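PDB 4UT1: flagellar hook-associated protein from Burkholderia pseudomallei, which probably serves as a structural part of the flagellum, the FlgK protein at the junction of hook and filament. Local coordinates for residues Q156-L161 with P302-L307; N177-Q182 with D208-K213; A184-Q189 with L204-L209; A378-T383 with P401-G406. All blocks are in the same frame, centred on the assembly; numbering follows the deposited sequence.

Contact 1: residues Q156-L161 with P302-L307. With EDO (1,2-ethanediol), chain G.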
loop_
_atom_site.group_PDB
_atom_site.type_symbol
_atom_site.label_atom_id
_atom_site.label_comp_id
_atom_site.label_asym_id
_atom_site.label_seq_id
_atom_site.Cartn_x
_atom_site.Cartn_y
_atom_site.Cartn_z
ATOM N N GLN A 156 -12.978 -3.310 -5.889
ATOM C CA GLN A 156 -14.020 -4.320 -6.077
ATOM C C GLN A 156 -13.479 -5.561 -6.781
ATOM O O GLN A 156 -13.819 -6.681 -6.401
ATOM C CB GLN A 156 -15.189 -3.746 -6.871
ATOM C CG GLN A 156 -15.952 -2.621 -6.190
ATOM C CD GLN A 156 -16.867 -3.106 -5.082
ATOM O OE1 GLN A 156 -17.602 -4.090 -5.240
ATOM N NE2 GLN A 156 -16.830 -2.413 -3.946
ATOM N N GLN A 157 -12.655 -5.371 -7.808
ATOM C CA GLN A 157 -12.078 -6.495 -8.544
ATOM C C GLN A 157 -11.158 -7.332 -7.666
ATOM O O GLN A 157 -11.214 -8.571 -7.674
ATOM C CB GLN A 157 -11.315 -6.015 -9.778
ATOM C CG GLN A 157 -10.659 -7.152 -10.565
ATOM C CD GLN A 157 -11.686 -8.058 -11.252
ATOM O OE1 GLN A 157 -12.652 -7.576 -11.848
ATOM N NE2 GLN A 157 -11.482 -9.361 -11.162
ATOM N N TYR A 158 -10.316 -6.669 -6.887
ATOM C CA TYR A 158 -9.445 -7.416 -6.003
ATOM C C TYR A 158 -10.236 -8.204 -4.969
ATOM O O TYR A 158 -9.934 -9.372 -4.724
ATOM C CB TYR A 158 -8.421 -6.479 -5.339
ATOM C CG TYR A 158 -7.236 -6.294 -6.252
ATOM C CD1 TYR A 158 -6.298 -7.309 -6.398
ATOM C CD2 TYR A 158 -7.082 -5.134 -7.017
ATOM C CE1 TYR A 158 -5.229 -7.180 -7.244
ATOM C CE2 TYR A 158 -6.014 -4.994 -7.866
ATOM C CZ TYR A 158 -5.090 -6.011 -7.985
ATOM O OH TYR A 158 -4.026 -5.876 -8.843
ATOM N N SER A 159 -11.270 -7.609 -4.385
ATOM C CA SER A 159 -12.028 -8.321 -3.370
ATOM C C SER A 159 -12.845 -9.438 -4.023
ATOM O O SER A 159 -13.121 -10.461 -3.409
ATOM C CB SER A 159 -12.936 -7.361 -2.597
ATOM O OG SER A 159 -13.872 -6.763 -3.461
ATOM N N GLN A 160 -13.226 -9.234 -5.282
ATOM C CA GLN A 160 -13.991 -10.250 -5.984
ATOM C C GLN A 160 -13.129 -11.485 -6.257
ATOM O O GLN A 160 -13.559 -12.623 -6.029
ATOM C CB GLN A 160 -14.579 -9.670 -7.276
ATOM C CG GLN A 160 -15.758 -8.723 -7.010
ATOM C CD GLN A 160 -16.165 -7.899 -8.244
ATOM O OE1 GLN A 160 -15.624 -8.082 -9.330
ATOM N NE2 GLN A 160 -17.110 -6.979 -8.058
ATOM N N LEU A 161 -11.916 -11.252 -6.733
ATOM C CA LEU A 161 -10.931 -12.309 -6.889
ATOM C C LEU A 161 -10.633 -12.989 -5.551
ATOM O O LEU A 161 -10.516 -14.223 -5.481
ATOM C CB LEU A 161 -9.642 -11.752 -7.493
ATOM C CG LEU A 161 -9.698 -11.485 -8.999
ATOM C CD1 LEU A 161 -8.390 -10.886 -9.471
ATOM C CD2 LEU A 161 -10.003 -12.776 -9.741
ATOM N N PRO A 302 -0.322 -8.976 -2.370
ATOM C CA PRO A 302 0.683 -7.932 -2.592
ATOM C C PRO A 302 0.230 -6.909 -3.616
ATOM O O PRO A 302 0.481 -5.711 -3.436
ATOM C CB PRO A 302 1.902 -8.714 -3.102
ATOM C CG PRO A 302 1.742 -10.062 -2.454
ATOM C CD PRO A 302 0.255 -10.321 -2.509
ATOM N N ALA A 303 -0.441 -7.365 -4.666
ATOM C CA ALA A 303 -0.845 -6.452 -5.723
ATOM C C ALA A 303 -1.810 -5.418 -5.172
ATOM O O ALA A 303 -1.698 -4.245 -5.498
ATOM C CB ALA A 303 -1.478 -7.196 -6.893
ATOM N N GLN A 304 -2.761 -5.838 -4.344
ATOM C CA GLN A 304 -3.702 -4.851 -3.834
ATOM C C GLN A 304 -3.026 -3.894 -2.851
ATOM O O GLN A 304 -3.360 -2.713 -2.806
ATOM C CB GLN A 304 -4.913 -5.501 -3.172
ATOM C CG GLN A 304 -5.984 -4.447 -2.891
ATOM C CD GLN A 304 -7.275 -5.021 -2.409
ATOM O OE1 GLN A 304 -7.420 -6.245 -2.255
ATOM N NE2 GLN A 304 -8.238 -4.144 -2.153
ATOM N N ALA A 305 -2.070 -4.393 -2.071
ATOM C CA ALA A 305 -1.347 -3.536 -1.136
ATOM C C ALA A 305 -0.548 -2.483 -1.897
ATOM O O ALA A 305 -0.430 -1.326 -1.466
ATOM C CB ALA A 305 -0.418 -4.363 -0.240
ATOM N N GLN A 306 0.041 -2.897 -3.012
ATOM C CA GLN A 306 0.813 -1.970 -3.844
ATOM C C GLN A 306 -0.061 -0.923 -4.517
ATOM O O GLN A 306 0.288 0.264 -4.547
ATOM C CB GLN A 306 1.603 -2.756 -4.895
ATOM C CG GLN A 306 2.682 -3.651 -4.277
ATOM C CD GLN A 306 3.147 -4.750 -5.217
ATOM O OE1 GLN A 306 2.989 -4.655 -6.440
ATOM N NE2 GLN A 306 3.709 -5.807 -4.652
ATOM N N LEU A 307 -1.185 -1.343 -5.081
ATOM C CA LEU A 307 -2.053 -0.402 -5.761
ATOM C C LEU A 307 -2.715 0.501 -4.727
ATOM O O LEU A 307 -2.894 1.678 -4.959
ATOM C CB LEU A 307 -3.103 -1.119 -6.606
ATOM C CG LEU A 307 -4.044 -0.192 -7.379
ATOM C CD1 LEU A 307 -3.274 0.709 -8.350
ATOM C CD2 LEU A 307 -5.099 -0.998 -8.115
HETATM C C1 EDO G . -18.059 -6.411 -0.608
HETATM O O1 EDO G . -19.092 -7.294 -1.051
HETATM C C2 EDO G . -17.750 -5.464 -1.761
HETATM O O2 EDO G . -16.745 -4.531 -1.368
#

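Contact 2: residues N177-Q182 with D208-K213. With EDO (1,2-ethanediol), chain E.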
loop_
_atom_site.group_PDB
_atom_site.type_symbol
_atom_site.label_atom_id
_atom_site.label_comp_id
_atom_site.label_asym_id
_atom_site.label_seq_id
_atom_site.Cartn_x
_atom_site.Cartn_y
_atom_site.Cartn_z
ATOM N N ASN A 177 -12.797 -34.101 0.705
ATOM C CA ASN A 177 -13.467 -34.937 1.694
ATOM C C ASN A 177 -14.180 -36.093 1.017
ATOM O O ASN A 177 -14.211 -37.210 1.540
ATOM C CB ASN A 177 -14.456 -34.118 2.530
ATOM C CG ASN A 177 -13.752 -33.139 3.466
ATOM O OD1 ASN A 177 -12.587 -33.328 3.807
ATOM N ND2 ASN A 177 -14.464 -32.105 3.896
ATOM N N SER A 178 -14.737 -35.825 -0.162
ATOM C CA SER A 178 -15.381 -36.875 -0.937
ATOM C C SER A 178 -14.399 -37.979 -1.306
ATOM O O SER A 178 -14.690 -39.154 -1.148
ATOM C CB SER A 178 -16.007 -36.298 -2.214
ATOM O OG SER A 178 -17.123 -35.493 -1.898
ATOM N N TYR A 179 -13.229 -37.596 -1.801
ATOM C CA TYR A 179 -12.230 -38.576 -2.213
ATOM C C TYR A 179 -11.580 -39.337 -1.058
ATOM O O TYR A 179 -11.312 -40.533 -1.176
ATOM C CB TYR A 179 -11.149 -37.901 -3.051
ATOM C CG TYR A 179 -11.656 -37.529 -4.428
ATOM C CD1 TYR A 179 -12.150 -38.502 -5.287
ATOM C CD2 TYR A 179 -11.644 -36.211 -4.868
ATOM C CE1 TYR A 179 -12.628 -38.171 -6.551
ATOM C CE2 TYR A 179 -12.112 -35.872 -6.124
ATOM C CZ TYR A 179 -12.598 -36.854 -6.961
ATOM O OH TYR A 179 -13.063 -36.513 -8.206
ATOM N N THR A 180 -11.314 -38.656 0.049
ATOM C CA THR A 180 -10.709 -39.335 1.186
ATOM C C THR A 180 -11.679 -40.364 1.765
ATOM O O THR A 180 -11.279 -41.479 2.093
ATOM C CB THR A 180 -10.273 -38.336 2.268
ATOM O OG1 THR A 180 -11.404 -37.557 2.692
ATOM C CG2 THR A 180 -9.199 -37.405 1.705
ATOM N N SER A 181 -12.950 -39.992 1.881
ATOM C CA SER A 181 -13.977 -40.932 2.302
ATOM C C SER A 181 -14.039 -42.140 1.363
ATOM O O SER A 181 -14.176 -43.275 1.818
ATOM C CB SER A 181 -15.339 -40.241 2.367
ATOM O OG SER A 181 -16.355 -41.187 2.640
ATOM N N GLN A 182 -13.923 -41.898 0.060
ATOM C CA GLN A 182 -13.961 -42.976 -0.930
ATOM C C GLN A 182 -12.803 -43.941 -0.757
ATOM O O GLN A 182 -12.970 -45.158 -0.861
ATOM C CB GLN A 182 -13.924 -42.422 -2.354
ATOM C CG GLN A 182 -15.147 -41.672 -2.784
ATOM C CD GLN A 182 -14.979 -41.099 -4.185
ATOM O OE1 GLN A 182 -14.207 -41.624 -4.988
ATOM N NE2 GLN A 182 -15.683 -40.009 -4.475
ATOM N N ASP A 208 -7.064 -46.172 -6.854
ATOM C CA ASP A 208 -5.984 -45.439 -7.518
ATOM C C ASP A 208 -6.484 -44.199 -8.248
ATOM O O ASP A 208 -5.833 -43.160 -8.224
ATOM C CB ASP A 208 -5.249 -46.348 -8.503
ATOM C CG ASP A 208 -4.299 -47.298 -7.814
ATOM O OD1 ASP A 208 -3.563 -46.850 -6.915
ATOM O OD2 ASP A 208 -4.292 -48.493 -8.172
ATOM N N LEU A 209 -7.628 -44.319 -8.912
ATOM C CA LEU A 209 -8.230 -43.180 -9.590
ATOM C C LEU A 209 -8.634 -42.116 -8.579
ATOM O O LEU A 209 -8.552 -40.918 -8.856
ATOM C CB LEU A 209 -9.442 -43.612 -10.410
ATOM C CG LEU A 209 -10.277 -42.471 -10.996
ATOM C CD1 LEU A 209 -9.408 -41.526 -11.826
ATOM C CD2 LEU A 209 -11.430 -43.016 -11.828
ATOM N N ALA A 210 -9.073 -42.560 -7.405
ATOM C CA ALA A 210 -9.447 -41.635 -6.342
ATOM C C ALA A 210 -8.221 -40.857 -5.873
ATOM O O ALA A 210 -8.279 -39.638 -5.713
ATOM C CB ALA A 210 -10.094 -42.384 -5.178
ATOM N N VAL A 211 -7.110 -41.558 -5.665
ATOM C CA VAL A 211 -5.872 -40.907 -5.246
ATOM C C VAL A 211 -5.410 -39.900 -6.296
ATOM O O VAL A 211 -4.895 -38.824 -5.963
ATOM C CB VAL A 211 -4.746 -41.923 -4.998
ATOM C CG1 VAL A 211 -3.411 -41.206 -4.838
ATOM C CG2 VAL A 211 -5.054 -42.778 -3.769
ATOM N N SER A 212 -5.584 -40.264 -7.563
ATOM C CA SER A 212 -5.216 -39.386 -8.669
ATOM C C SER A 212 -6.000 -38.102 -8.574
ATOM O O SER A 212 -5.424 -37.013 -8.471
ATOM C CB SER A 212 -5.467 -40.060 -10.020
ATOM O OG SER A 212 -5.371 -39.119 -11.084
ATOM N N LYS A 213 -7.321 -38.241 -8.600
ATOM C CA LYS A 213 -8.217 -37.104 -8.471
ATOM C C LYS A 213 -7.852 -36.269 -7.247
ATOM O O LYS A 213 -7.769 -35.049 -7.329
ATOM C CB LYS A 213 -9.674 -37.569 -8.389
ATOM C CG LYS A 213 -10.135 -38.429 -9.575
ATOM C CD LYS A 213 -9.809 -37.801 -10.927
ATOM C CE LYS A 213 -10.674 -36.587 -11.223
ATOM N NZ LYS A 213 -10.517 -36.127 -12.639
HETATM C C1 EDO E . -15.616 -36.509 4.684
HETATM O O1 EDO E . -16.455 -37.201 3.767
HETATM C C2 EDO E . -14.585 -37.441 5.308
HETATM O O2 EDO E . -13.411 -37.560 4.497
#

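Contact 3: residues A184-Q189 with L204-L209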
loop_
_atom_site.group_PDB
_atom_site.type_symbol
_atom_site.label_atom_id
_atom_site.label_comp_id
_atom_site.label_asym_id
_atom_site.label_seq_id
_atom_site.Cartn_x
_atom_site.Cartn_y
_atom_site.Cartn_z
ATOM N N ALA A 184 -10.981 -44.419 2.051
ATOM C CA ALA A 184 -11.178 -45.197 3.284
ATOM C C ALA A 184 -12.177 -46.330 3.028
ATOM O O ALA A 184 -11.959 -47.462 3.469
ATOM C CB ALA A 184 -11.667 -44.312 4.420
ATOM N N GLN A 185 -13.265 -46.015 2.325
ATOM C CA GLN A 185 -14.290 -47.010 1.993
ATOM C C GLN A 185 -13.684 -48.153 1.184
ATOM O O GLN A 185 -13.994 -49.325 1.412
ATOM C CB GLN A 185 -15.452 -46.373 1.218
ATOM C CG GLN A 185 -16.464 -45.602 2.074
ATOM C CD GLN A 185 -17.538 -44.901 1.245
ATOM O OE1 GLN A 185 -18.413 -45.547 0.676
ATOM N NE2 GLN A 185 -17.473 -43.576 1.182
ATOM N N LEU A 186 -12.814 -47.802 0.242
ATOM C CA LEU A 186 -12.172 -48.776 -0.628
ATOM C C LEU A 186 -11.137 -49.619 0.107
ATOM O O LEU A 186 -11.016 -50.813 -0.166
ATOM C CB LEU A 186 -11.539 -48.067 -1.837
ATOM C CG LEU A 186 -12.593 -47.546 -2.819
ATOM C CD1 LEU A 186 -11.994 -46.611 -3.884
ATOM C CD2 LEU A 186 -13.317 -48.706 -3.494
ATOM N N ASN A 187 -10.394 -49.010 1.035
ATOM C CA ASN A 187 -9.507 -49.771 1.908
ATOM C C ASN A 187 -10.254 -50.930 2.579
ATOM O O ASN A 187 -9.781 -52.066 2.579
ATOM C CB ASN A 187 -8.876 -48.863 2.976
ATOM C CG ASN A 187 -7.727 -48.026 2.427
ATOM O OD1 ASN A 187 -7.149 -48.351 1.388
ATOM N ND2 ASN A 187 -7.383 -46.951 3.133
ATOM N N GLU A 188 -11.429 -50.629 3.129
ATOM C CA GLU A 188 -12.262 -51.627 3.803
ATOM C C GLU A 188 -12.820 -52.662 2.828
ATOM O O GLU A 188 -12.818 -53.862 3.115
ATOM C CB GLU A 188 -13.414 -50.940 4.552
ATOM C CG GLU A 188 -14.407 -51.901 5.221
ATOM C CD GLU A 188 -13.844 -52.575 6.463
ATOM O OE1 GLU A 188 -12.692 -52.276 6.840
ATOM O OE2 GLU A 188 -14.560 -53.407 7.057
ATOM N N GLN A 189 -13.300 -52.198 1.679
ATOM C CA GLN A 189 -13.874 -53.090 0.671
ATOM C C GLN A 189 -12.827 -54.031 0.081
ATOM O O GLN A 189 -13.109 -55.197 -0.204
ATOM C CB GLN A 189 -14.533 -52.274 -0.443
ATOM C CG GLN A 189 -15.796 -51.558 0.004
ATOM C CD GLN A 189 -16.278 -50.524 -0.995
ATOM O OE1 GLN A 189 -15.500 -50.006 -1.795
ATOM N NE2 GLN A 189 -17.570 -50.217 -0.951
ATOM N N LEU A 204 -9.082 -51.997 -6.705
ATOM C CA LEU A 204 -7.732 -51.446 -6.690
ATOM C C LEU A 204 -7.620 -50.265 -7.651
ATOM O O LEU A 204 -6.940 -49.283 -7.359
ATOM C CB LEU A 204 -6.699 -52.516 -7.052
ATOM C CG LEU A 204 -6.447 -53.654 -6.061
ATOM C CD1 LEU A 204 -5.470 -54.659 -6.655
ATOM C CD2 LEU A 204 -5.918 -53.124 -4.740
ATOM N N ASP A 205 -8.294 -50.371 -8.793
ATOM C CA ASP A 205 -8.298 -49.314 -9.800
ATOM C C ASP A 205 -9.094 -48.099 -9.351
ATOM O O ASP A 205 -8.673 -46.964 -9.547
ATOM C CB ASP A 205 -8.870 -49.832 -11.118
ATOM C CG ASP A 205 -7.844 -50.568 -11.949
ATOM O OD1 ASP A 205 -6.812 -50.984 -11.385
ATOM O OD2 ASP A 205 -8.069 -50.727 -13.170
ATOM N N GLN A 206 -10.263 -48.354 -8.774
ATOM C CA GLN A 206 -11.139 -47.297 -8.286
ATOM C C GLN A 206 -10.439 -46.468 -7.207
ATOM O O GLN A 206 -10.599 -45.246 -7.135
ATOM C CB GLN A 206 -12.429 -47.907 -7.739
ATOM C CG GLN A 206 -13.573 -46.932 -7.549
ATOM C CD GLN A 206 -14.900 -47.650 -7.354
ATOM O OE1 GLN A 206 -14.938 -48.871 -7.162
ATOM N NE2 GLN A 206 -15.997 -46.896 -7.412
ATOM N N ARG A 207 -9.663 -47.143 -6.368
ATOM C CA ARG A 207 -8.926 -46.468 -5.312
ATOM C C ARG A 207 -7.799 -45.611 -5.897
ATOM O O ARG A 207 -7.604 -44.463 -5.490
ATOM C CB ARG A 207 -8.367 -47.483 -4.322
ATOM C CG ARG A 207 -7.698 -46.864 -3.102
ATOM C CD ARG A 207 -7.318 -47.934 -2.075
ATOM N NE ARG A 207 -6.408 -48.932 -2.630
ATOM C CZ ARG A 207 -5.829 -49.900 -1.921
ATOM N NH1 ARG A 207 -6.052 -50.004 -0.616
ATOM N NH2 ARG A 207 -5.016 -50.763 -2.519
ATOM N N ASP A 208 -7.064 -46.172 -6.854
ATOM C CA ASP A 208 -5.984 -45.439 -7.518
ATOM C C ASP A 208 -6.484 -44.199 -8.248
ATOM O O ASP A 208 -5.833 -43.160 -8.224
ATOM C CB ASP A 208 -5.249 -46.348 -8.503
ATOM C CG ASP A 208 -4.299 -47.298 -7.814
ATOM O OD1 ASP A 208 -3.563 -46.850 -6.915
ATOM O OD2 ASP A 208 -4.292 -48.493 -8.172
ATOM N N LEU A 209 -7.628 -44.319 -8.912
ATOM C CA LEU A 209 -8.230 -43.180 -9.590
ATOM C C LEU A 209 -8.634 -42.116 -8.579
ATOM O O LEU A 209 -8.552 -40.918 -8.856
ATOM C CB LEU A 209 -9.442 -43.612 -10.410
ATOM C CG LEU A 209 -10.277 -42.471 -10.996
ATOM C CD1 LEU A 209 -9.408 -41.526 -11.826
ATOM C CD2 LEU A 209 -11.430 -43.016 -11.828
#

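Contact 4: residues A378-T383 with P401-G406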
loop_
_atom_site.group_PDB
_atom_site.type_symbol
_atom_site.label_atom_id
_atom_site.label_comp_id
_atom_site.label_asym_id
_atom_site.label_seq_id
_atom_site.Cartn_x
_atom_site.Cartn_y
_atom_site.Cartn_z
ATOM N N ALA A 378 8.526 -9.540 25.519
ATOM C CA ALA A 378 9.611 -8.591 25.738
ATOM C C ALA A 378 9.684 -7.549 24.618
ATOM O O ALA A 378 9.949 -6.378 24.884
ATOM C CB ALA A 378 10.940 -9.321 25.868
ATOM N N LYS A 379 9.450 -7.959 23.373
ATOM C CA LYS A 379 9.524 -7.008 22.267
ATOM C C LYS A 379 8.415 -7.241 21.255
ATOM O O LYS A 379 7.770 -8.298 21.235
ATOM C CB LYS A 379 10.876 -7.089 21.552
ATOM C CG LYS A 379 11.069 -8.380 20.800
ATOM C CD LYS A 379 12.376 -8.448 20.031
ATOM C CE LYS A 379 12.612 -9.903 19.587
ATOM N NZ LYS A 379 13.720 -10.062 18.602
ATOM N N TYR A 380 8.212 -6.225 20.430
ATOM C CA TYR A 380 7.292 -6.277 19.309
ATOM C C TYR A 380 8.078 -6.520 18.046
ATOM O O TYR A 380 9.125 -5.916 17.835
ATOM C CB TYR A 380 6.515 -4.970 19.184
ATOM C CG TYR A 380 5.687 -4.614 20.389
ATOM C CD1 TYR A 380 6.264 -4.008 21.511
ATOM C CD2 TYR A 380 4.334 -4.868 20.413
ATOM C CE1 TYR A 380 5.497 -3.687 22.628
ATOM C CE2 TYR A 380 3.559 -4.542 21.507
ATOM C CZ TYR A 380 4.144 -3.947 22.616
ATOM O OH TYR A 380 3.356 -3.627 23.706
ATOM N N THR A 381 7.560 -7.372 17.175
ATOM C CA THR A 381 8.194 -7.567 15.889
ATOM C C THR A 381 7.167 -7.310 14.794
ATOM O O THR A 381 6.033 -7.731 14.920
ATOM C CB THR A 381 8.754 -8.985 15.754
ATOM O OG1 THR A 381 9.661 -9.245 16.836
ATOM C CG2 THR A 381 9.469 -9.161 14.426
ATOM N N LEU A 382 7.574 -6.588 13.759
ATOM C CA LEU A 382 6.760 -6.408 12.563
ATOM C C LEU A 382 7.298 -7.319 11.482
ATOM O O LEU A 382 8.457 -7.201 11.080
ATOM C CB LEU A 382 6.779 -4.946 12.095
ATOM C CG LEU A 382 5.734 -4.596 11.029
ATOM C CD1 LEU A 382 4.365 -4.469 11.670
ATOM C CD2 LEU A 382 6.100 -3.314 10.296
ATOM N N THR A 383 6.453 -8.228 11.008
ATOM C CA THR A 383 6.831 -9.163 9.965
ATOM C C THR A 383 6.017 -8.925 8.693
ATOM O O THR A 383 4.812 -8.687 8.754
ATOM C CB THR A 383 6.629 -10.609 10.433
ATOM O OG1 THR A 383 7.359 -10.808 11.657
ATOM C CG2 THR A 383 7.126 -11.576 9.388
ATOM N N PRO A 401 1.534 1.592 25.079
ATOM C CA PRO A 401 2.672 1.357 24.188
ATOM C C PRO A 401 2.485 2.001 22.819
ATOM O O PRO A 401 1.489 1.745 22.133
ATOM C CB PRO A 401 2.720 -0.175 24.067
ATOM C CG PRO A 401 1.746 -0.702 25.105
ATOM C CD PRO A 401 0.734 0.372 25.285
ATOM N N THR A 402 3.438 2.836 22.434
ATOM C CA THR A 402 3.469 3.398 21.092
ATOM C C THR A 402 4.857 3.151 20.527
ATOM O O THR A 402 5.842 3.192 21.262
ATOM C CB THR A 402 3.156 4.899 21.087
ATOM O OG1 THR A 402 4.186 5.596 21.800
ATOM C CG2 THR A 402 1.820 5.165 21.756
ATOM N N MET A 403 4.935 2.892 19.229
ATOM C CA MET A 403 6.205 2.620 18.565
ATOM C C MET A 403 6.143 2.941 17.073
ATOM O O MET A 403 5.061 3.079 16.495
ATOM C CB MET A 403 6.616 1.160 18.767
ATOM C CG MET A 403 5.868 0.169 17.891
ATOM S SD MET A 403 5.737 -1.452 18.671
ATOM C CE MET A 403 4.463 -1.104 19.861
ATOM N N THR A 404 7.314 3.080 16.463
ATOM C CA THR A 404 7.416 3.323 15.037
ATOM C C THR A 404 8.320 2.279 14.395
ATOM O O THR A 404 9.465 2.109 14.799
ATOM C CB THR A 404 7.966 4.738 14.733
ATOM O OG1 THR A 404 7.070 5.717 15.265
ATOM C CG2 THR A 404 8.090 4.950 13.226
ATOM N N ILE A 405 7.790 1.571 13.405
ATOM C CA ILE A 405 8.556 0.559 12.690
ATOM C C ILE A 405 8.242 0.623 11.210
ATOM O O ILE A 405 7.081 0.608 10.844
ATOM C CB ILE A 405 8.228 -0.864 13.182
ATOM C CG1 ILE A 405 8.464 -0.987 14.690
ATOM C CG2 ILE A 405 9.035 -1.897 12.404
ATOM C CD1 ILE A 405 7.968 -2.302 15.278
ATOM N N GLY A 406 9.272 0.692 10.374
ATOM C CA GLY A 406 9.115 0.534 8.936
ATOM C C GLY A 406 8.104 1.429 8.239
ATOM O O GLY A 406 7.470 1.019 7.256
#

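Contact 1: residues Q156-L161 with P302-L307
Tyr158 leaves its helix with CG beside the backbone N and opposite the carbonyl carbon (chi1 -85°), which swings the ring across to helix 287-322. Gln304 reaches back from there with CG anti to its own N (chi1 -169°) and an extended chain. The tyrosine and the glutamine run antiparallel alongside one another, between antiparallel helices whose local axes pass 10.7 Å apart. Gln304 CB lies over one face of the Tyr158 ring, 4.2 Å from the centroid and offset toward the rim. This is a CH-pi contact. Farther along, the amide draws alongside the root of the tyrosine, where Gln304 OE1 is 3.3 Å from Tyr158 CB. Ring and amide planes are only 26° apart. The same oxygen is hydrogen-bonded to Arg162, one turn on from Tyr158, so the amide is tied to the opposite helix. The outer part of the ring meets apolar groups obliquely. Ala303 CB is 3.8 Å from Tyr158 CE1, and Leu307 CD2 is 4.1 Å from Tyr158 CE2. The hydroxyl of Tyr158, a buried residue, is hydrogen-bonded to that of Tyr600. The contact is interior packing of a long helical bundle. Helix 593-630 sets Ile604 against Tyr158 and Ala303, and Tyr600 against Leu307. Helix 80-106 adds Leu102 beside Tyr158.

Contact 2: residues N177-Q182 with D208-K213
Tyr179 and Ala210 mark the closest backbone approach, with their CA atoms 5.8 Å apart on two helices running at 155° to each other, nearly antiparallel. The pair forms part of a helical hairpin: helix 201-215 folds back along the end of helix 134-193. Residues 177-182 lie in a predicted coiled coil. The local axes come within 9.3 Å, and a small residue, Ala210, sits at this point. Tyr179 carries most of the contact. Its CG stands opposite the carbonyl carbon (chi1 -72°), which turns the ring toward Lys213. Lys213 CB lies over one face of that ring in a CH-pi contact, 3.7 Å from the centroid. It is shifted toward the phenol rim, so the nearest ring atom is Tyr179 CZ, at 3.3 Å from Lys213 CB. Beyond CB the lysine bends at its second and third torsions. Its CE still passes the tyrosine hydroxyl, but the amine leads away, so the chain serves here through its hydrocarbon part. The two side chains cross obliquely. Near the other end of the ring, Tyr179 CD1 is 4.4 Å from Ala210 CB. Ile183, just beyond residues 177-182, also packs on Ala210. On the far side of the first helix Thr180 meets strands 238-241 and 244-252. An ethanediol molecule, probably from the crystallisation liquor, is bound there as well. It gives hydrogen bonds from both of its hydroxyls to the carbonyl O of Asn177, with EDO O2 at 3.1 Å from that oxygen.

Contact 3: residues A184-Q189 with L204-L209
Leu186 and Asn187 take different parts of Arg207. The leucine packs against its root and the asparagine binds its tip. Leu186 points toward helix 201-215, and its CD1 methyl lands on the backbone, 3.4 Å from Arg207 CA. The same methyl lies 3.8 Å from Arg207 CB. Gln206 crosses Leu186 at about a right angle, with Gln206 CG 4.0 Å from Leu186 CD1. Arg207 starts out extended, then bends at chi3 (59°), which carries the guanidinium over to Asn187. The asparagine amide and the guanidinium stand steeply to each other, their planes 74° apart. Arg207 NH1 donates to Asn187 OD1 at 2.8 Å, with an N-H...O angle of 150°. The nitrogen lies in the carbonyl plane of Asn187, and the oxygen lies close to the guanidinium plane at its edge. Asn187 ND2 is bonded to the carbonyl oxygens of Gly242 and Tyr229, so both ends of the amide are held and its rotation is probably fixed. Arg207 NH1 also bonds to Gly227 O, and Arg207 makes a cation-pi contact with Tyr229. This polar pair thus links the hairpin to the antiparallel sheet that follows, at the turn before strand 228-233, in that strand, and at the turn after strand 238-241. Toward the hairpin end, Ile190 of helix 134-193 packs on Arg207, while Leu203 of helix 201-215 covers Leu186.

Contact 4: residues A378-T383 with P401-G406
Tyr380 reaches across to Met403 and Pro401 between two sheets of the D2-like domain. Strand 380-384 belongs to a five-stranded antiparallel sheet and strand 402-405 to a three-stranded one. The strands face each other as layers of a sandwich: the CA atoms of Tyr380 and Met403 are 9.0 Å apart, and side chains fill the gap. At the root of the tyrosine, Tyr380 CB meets Met403 SD at 3.6 Å. Tyr380 CG lies at the same distance from Met403 SD. Next comes the ring, and Met403 CE sits over the centre of one face, 3.6 Å from the centroid and only 5° off the normal. The six ring carbons are therefore almost equally far from the methyl. The sulfur approaches obliquely, which makes this a Met-aromatic contact together with a CH-pi one. Met403 CG lies between its backbone N and carbonyl carbon (chi1 77°), and a bend at chi3 lays CE over the ring. At the tip, Tyr380 OH touches the proline, 3.5 Å from Pro401 CB. A second apolar pair continues the seam, with Leu382 CB 3.8 Å from Ile405 CG2. Leu410 and Leu412 of strand 408-412 flank Met403, and Leu373 lies against both Tyr380 and Leu382. All five touching residues are buried. Between these two segments the contact rests on apolar burial and on methyl-to-ring and sulfur-aromatic contacts, consistent with sheets that pack here through shape fit more than polar pairing.

From the N terminus, helix 134-193 supplies the first segment of contacts 1, 2 and 3 in turn. Contacts 3 and 2 close the short hairpin made with helix 201-215. They are neighbours, with centres 8 Å apart, and share Asp208 and Leu209. The chain then forms a six-stranded antiparallel sheet before helix 287-322 returns to meet helix 134-193 and closes contact 1. That wide loop encloses both hairpin contacts, and contact 1 lies about 34 Å from contact 2, centre to centre. Contact 4 follows in series and crosses none of the others. It closes a short loop that joins two sheets of the D2-like domain, whereas contacts 1 to 3 join helices.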